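Local structure of glycerate dehydrogenase/glyoxylate reductase (Thermus thermophilus, 2CUK) at residues V197-P202 and A232-E237; G251-D256 and T275-S280. The protein probably reduces glyoxylate and hydroxypyruvate with a nicotinamide cofactor, as a member of the D-isomer specific 2-hydroxyacid dehydrogenase family. All blocks are in the same frame, centred on the assembly; numbering follows the deposited sequence.

Contact 1: residues V197-P202 and A232-E237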
loop_
_atom_site.group_PDB
_atom_site.type_symbol
_atom_site.label_atom_id
_atom_site.label_comp_id
_atom_site.label_asym_id
_atom_site.label_seq_id
_atom_site.Cartn_x
_atom_site.Cartn_y
_atom_site.Cartn_z
ATOM N N VAL A 197 7.030 -14.325 2.118
ATOM C CA VAL A 197 7.104 -14.828 3.485
ATOM C C VAL A 197 6.913 -13.648 4.428
ATOM O O VAL A 197 7.636 -12.661 4.341
ATOM C CB VAL A 197 8.475 -15.473 3.793
ATOM C CG1 VAL A 197 8.523 -15.904 5.258
ATOM C CG2 VAL A 197 8.716 -16.669 2.872
ATOM N N SER A 198 5.936 -13.746 5.326
ATOM C CA SER A 198 5.679 -12.668 6.275
ATOM C C SER A 198 5.821 -13.203 7.695
ATOM O O SER A 198 5.260 -14.252 8.037
ATOM C CB SER A 198 4.273 -12.090 6.060
ATOM O OG SER A 198 4.095 -10.898 6.811
ATOM N N LEU A 199 6.579 -12.486 8.519
ATOM C CA LEU A 199 6.821 -12.904 9.895
ATOM C C LEU A 199 5.833 -12.294 10.883
ATOM O O LEU A 199 5.580 -11.084 10.868
ATOM C CB LEU A 199 8.256 -12.552 10.296
ATOM C CG LEU A 199 9.304 -13.044 9.296
ATOM C CD1 LEU A 199 10.693 -12.648 9.777
ATOM C CD2 LEU A 199 9.195 -14.563 9.127
ATOM N N HIS A 200 5.272 -13.145 11.736
ATOM C CA HIS A 200 4.295 -12.716 12.733
ATOM C C HIS A 200 4.390 -13.602 13.963
ATOM O O HIS A 200 3.374 -14.041 14.500
ATOM C CB HIS A 200 2.880 -12.811 12.156
ATOM C CG HIS A 200 2.682 -12.001 10.915
ATOM N ND1 HIS A 200 2.634 -10.624 10.926
ATOM C CD2 HIS A 200 2.568 -12.372 9.618
ATOM C CE1 HIS A 200 2.498 -10.182 9.688
ATOM N NE2 HIS A 200 2.455 -11.222 8.876
ATOM N N THR A 201 5.613 -13.874 14.399
ATOM C CA THR A 201 5.832 -14.714 15.567
ATOM C C THR A 201 6.632 -13.942 16.608
ATOM O O THR A 201 7.512 -13.148 16.268
ATOM C CB THR A 201 6.592 -16.009 15.187
ATOM O OG1 THR A 201 6.644 -16.888 16.317
ATOM C CG2 THR A 201 8.015 -15.686 14.743
ATOM N N PRO A 202 6.325 -14.150 17.894
ATOM C CA PRO A 202 7.049 -13.447 18.957
ATOM C C PRO A 202 8.537 -13.788 18.977
ATOM O O PRO A 202 8.948 -14.851 18.519
ATOM C CB PRO A 202 6.326 -13.900 20.226
ATOM C CG PRO A 202 5.801 -15.252 19.861
ATOM C CD PRO A 202 5.297 -15.041 18.457
ATOM N N ALA A 232 14.818 -8.489 15.481
ATOM C CA ALA A 232 15.755 -9.582 15.745
ATOM C C ALA A 232 15.401 -10.941 15.142
ATOM O O ALA A 232 16.190 -11.888 15.239
ATOM C CB ALA A 232 15.971 -9.727 17.262
ATOM N N LEU A 233 14.227 -11.052 14.530
ATOM C CA LEU A 233 13.823 -12.316 13.912
ATOM C C LEU A 233 14.607 -12.539 12.615
ATOM O O LEU A 233 14.643 -13.648 12.071
ATOM C CB LEU A 233 12.326 -12.300 13.582
ATOM C CG LEU A 233 11.313 -12.212 14.727
ATOM C CD1 LEU A 233 9.904 -12.088 14.148
ATOM C CD2 LEU A 233 11.425 -13.448 15.613
ATOM N N VAL A 234 15.233 -11.470 12.132
ATOM C CA VAL A 234 15.988 -11.506 10.884
ATOM C C VAL A 234 17.452 -11.123 11.054
ATOM O O VAL A 234 17.770 -10.184 11.784
ATOM C CB VAL A 234 15.380 -10.516 9.852
ATOM C CG1 VAL A 234 16.174 -10.563 8.553
ATOM C CG2 VAL A 234 13.918 -10.843 9.604
ATOM N N ASP A 235 18.336 -11.849 10.373
ATOM C CA ASP A 235 19.765 -11.541 10.399
ATOM C C ASP A 235 19.911 -10.445 9.350
ATOM O O ASP A 235 20.001 -10.729 8.156
ATOM C CB ASP A 235 20.599 -12.748 9.968
ATOM C CG ASP A 235 22.093 -12.449 9.951
ATOM O OD1 ASP A 235 22.478 -11.321 9.584
ATOM O OD2 ASP A 235 22.888 -13.348 10.294
ATOM N N THR A 236 19.928 -9.197 9.802
ATOM C CA THR A 236 20.021 -8.046 8.910
ATOM C C THR A 236 21.134 -8.104 7.863
ATOM O O THR A 236 20.883 -7.870 6.681
ATOM C CB THR A 236 20.162 -6.753 9.731
ATOM O OG1 THR A 236 19.116 -6.710 10.710
ATOM C CG2 THR A 236 20.055 -5.524 8.830
ATOM N N GLU A 237 22.355 -8.410 8.292
ATOM C CA GLU A 237 23.465 -8.463 7.350
ATOM C C GLU A 237 23.223 -9.513 6.266
ATOM O O GLU A 237 23.517 -9.314 5.095
ATOM C CB GLU A 237 24.737 -8.800 8.129
ATOM C CG GLU A 237 25.964 -8.905 7.223
ATOM C CD GLU A 237 27.170 -8.348 7.946
ATOM O OE1 GLU A 237 27.027 -7.925 9.085
ATOM O OE2 GLU A 237 28.251 -8.342 7.359
#
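L199 and L233 both set CG anti to their own carbonyl carbon (chi1 -51° and -64°), and with these torsions the two side chains run antiparallel alongside one another. The methyl CD1 of L199 comes to 4.2 Å from CB of L233 and, closer still, to 3.7 Å from CG2 of V234. L199 thus spends one branch on two neighbours, while L233 carries its own branches further, to the loop that follows the strand. There CD1 of L233 lies 4.1 Å from CG2 of T201 and 3.4 Å from the T201 carbonyl O, and CD2 reaches 4.1 Å from O of P202. No hydrogen bond joins the two segments. The carbonyl O of T201 is buried against the leucine methyls and finds no polar partner in the model. Replacing L233 by an alanine would probably open a gap beside T201 and P202, whose carbonyl oxygens would lose the methyls CD1 and CD2 packed against them. In the Rossmann-type sheet, strand 196-199 runs between strands 146-150 and 224-227. N227, on the latter, touches L199, L233 and V234, and the 232-237 segment leads on into helix 236-243, with D235 as its N-cap.

Contact 2: residues G251-D256 and T275-S280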
loop_
_atom_site.group_PDB
_atom_site.type_symbol
_atom_site.label_atom_id
_atom_site.label_comp_id
_atom_site.label_asym_id
_atom_site.label_seq_id
_atom_site.Cartn_x
_atom_site.Cartn_y
_atom_site.Cartn_z
ATOM N N GLY A 251 10.218 -5.883 2.695
ATOM C CA GLY A 251 9.497 -4.774 3.298
ATOM C C GLY A 251 9.618 -4.932 4.802
ATOM O O GLY A 251 9.101 -5.897 5.377
ATOM N N LEU A 252 10.296 -3.993 5.450
ATOM C CA LEU A 252 10.504 -4.084 6.890
ATOM C C LEU A 252 9.993 -2.890 7.679
ATOM O O LEU A 252 10.258 -1.744 7.325
ATOM C CB LEU A 252 11.995 -4.231 7.188
ATOM C CG LEU A 252 12.816 -5.220 6.361
ATOM C CD1 LEU A 252 14.284 -5.057 6.733
ATOM C CD2 LEU A 252 12.337 -6.646 6.605
ATOM N N ASP A 253 9.280 -3.163 8.766
ATOM C CA ASP A 253 8.786 -2.099 9.627
ATOM C C ASP A 253 9.584 -2.171 10.930
ATOM O O ASP A 253 9.517 -1.275 11.769
ATOM C CB ASP A 253 7.302 -2.270 9.928
ATOM C CG ASP A 253 6.750 -1.121 10.750
ATOM O OD1 ASP A 253 6.910 0.033 10.300
ATOM O OD2 ASP A 253 6.168 -1.365 11.834
ATOM N N VAL A 254 10.336 -3.257 11.087
ATOM C CA VAL A 254 11.165 -3.469 12.269
ATOM C C VAL A 254 12.538 -3.928 11.794
ATOM O O VAL A 254 12.646 -4.654 10.806
ATOM C CB VAL A 254 10.554 -4.538 13.212
ATOM C CG1 VAL A 254 9.181 -4.083 13.687
ATOM C CG2 VAL A 254 10.459 -5.889 12.502
ATOM N N THR A 255 13.585 -3.500 12.491
ATOM C CA THR A 255 14.941 -3.861 12.102
ATOM C C THR A 255 15.842 -4.217 13.284
ATOM O O THR A 255 15.436 -4.138 14.445
ATOM C CB THR A 255 15.614 -2.704 11.323
ATOM O OG1 THR A 255 15.768 -1.573 12.190
ATOM C CG2 THR A 255 14.758 -2.294 10.127
ATOM N N ASP A 256 17.070 -4.608 12.963
ATOM C CA ASP A 256 18.074 -4.964 13.957
ATOM C C ASP A 256 19.433 -4.536 13.398
ATOM O O ASP A 256 19.924 -5.113 12.423
ATOM C CB ASP A 256 18.070 -6.475 14.213
ATOM C CG ASP A 256 18.993 -6.876 15.356
ATOM O OD1 ASP A 256 20.117 -6.338 15.427
ATOM O OD2 ASP A 256 18.602 -7.732 16.176
ATOM N N THR A 275 10.277 1.015 6.883
ATOM C CA THR A 275 9.460 2.024 7.543
ATOM C C THR A 275 9.906 2.029 9.002
ATOM O O THR A 275 10.294 0.998 9.542
ATOM C CB THR A 275 7.944 1.736 7.398
ATOM O OG1 THR A 275 7.663 0.378 7.745
ATOM C CG2 THR A 275 7.498 1.995 5.965
ATOM N N PRO A 276 9.863 3.198 9.657
ATOM C CA PRO A 276 10.286 3.334 11.052
ATOM C C PRO A 276 9.372 2.805 12.163
ATOM O O PRO A 276 8.962 3.559 13.041
ATOM C CB PRO A 276 10.542 4.834 11.170
ATOM C CG PRO A 276 9.432 5.404 10.324
ATOM C CD PRO A 276 9.422 4.494 9.106
ATOM N N HIS A 277 9.075 1.511 12.130
ATOM C CA HIS A 277 8.245 0.882 13.155
ATOM C C HIS A 277 6.938 1.632 13.386
ATOM O O HIS A 277 6.631 2.049 14.510
ATOM C CB HIS A 277 9.032 0.793 14.467
ATOM C CG HIS A 277 8.553 -0.281 15.392
ATOM N ND1 HIS A 277 9.111 -0.497 16.635
ATOM C CD2 HIS A 277 7.543 -1.175 15.274
ATOM C CE1 HIS A 277 8.465 -1.476 17.242
ATOM N NE2 HIS A 277 7.509 -1.904 16.437
ATOM N N ILE A 278 6.169 1.791 12.318
ATOM C CA ILE A 278 4.899 2.493 12.387
ATOM C C ILE A 278 3.717 1.553 12.186
ATOM O O ILE A 278 2.605 1.991 11.896
ATOM C CB ILE A 278 4.847 3.616 11.332
ATOM C CG1 ILE A 278 5.185 3.050 9.948
ATOM C CG2 ILE A 278 5.823 4.715 11.715
ATOM C CD1 ILE A 278 5.163 4.073 8.823
ATOM N N GLY A 279 3.965 0.259 12.356
ATOM C CA GLY A 279 2.914 -0.729 12.187
ATOM C C GLY A 279 1.585 -0.411 12.859
ATOM O O GLY A 279 0.531 -0.607 12.262
ATOM N N SER A 280 1.626 0.078 14.096
ATOM C CA SER A 280 0.394 0.396 14.825
ATOM C C SER A 280 0.040 1.872 14.764
ATOM O O SER A 280 -0.850 2.328 15.479
ATOM C CB SER A 280 0.529 -0.008 16.294
ATOM O OG SER A 280 1.505 0.791 16.947
#
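D253 drives its carboxylate into the loop 275-280, and this end is the tight part of the contact. Its CG stands anti to the backbone N (chi1 -176°), which carries both oxygens across to the backbone of 275-280. OD1 takes two hydrogen bonds: OG1 of T275 donates from 2.7 Å to the anti lone pair, and N of I278 from 2.8 Å to the syn one. OD2 accepts from N of G279 at 2.8 Å, a donor on the syn side but 34° out of the carboxylate plane. G279 faces D253 so closely that a CB there would run into OD2. One residue back along the chain, O of L252 accepts a straight bond from N of T275 (2.8 Å, 167°), continuing the pairing of the last two parallel strands of the Rossmann-type sheet at their C-terminal ends.

Contacts are looser around H277, which is partly exposed. CG1 of V254 sits over one face of its ring, 4.0 Å from the centroid, in a CH-pi contact, and OD2 of D253 lies at the ring edge, 3.7 Å from CD2. At this subunit interface the ring also meets W132 of the second subunit.

Three donors hold the carboxylate and fix its rotation, two of them backbone N-H groups of the loop. Such a setting would probably stabilise a negative charge on D253, and the three bonds probably help to fix the path of the loop that carries H277.

In the fold
From the N terminus, the chain passes through the five-stranded sheet before building the six-stranded one that carries both contacts. Contact 1 comes first: leaving strand 196-199, the chain runs through strand 224-227 and returns at 232-237, closing a loop with 29 residues between its segments. Helix 236-243 then leads to strand 249-252, where contact 2 opens; it closes after strand 272-274, just ahead of helix 283-301. The loops therefore follow in series, neither enclosing nor crossing the other. Their centres lie about 11 Å apart, and they touch where OG1 of T236 and O of D256 make a probable hydrogen bond. Contact 1 ties the end of inner strand 196-199 to the loop leading into helix 236-243; contact 2 joins its last two strands' ends.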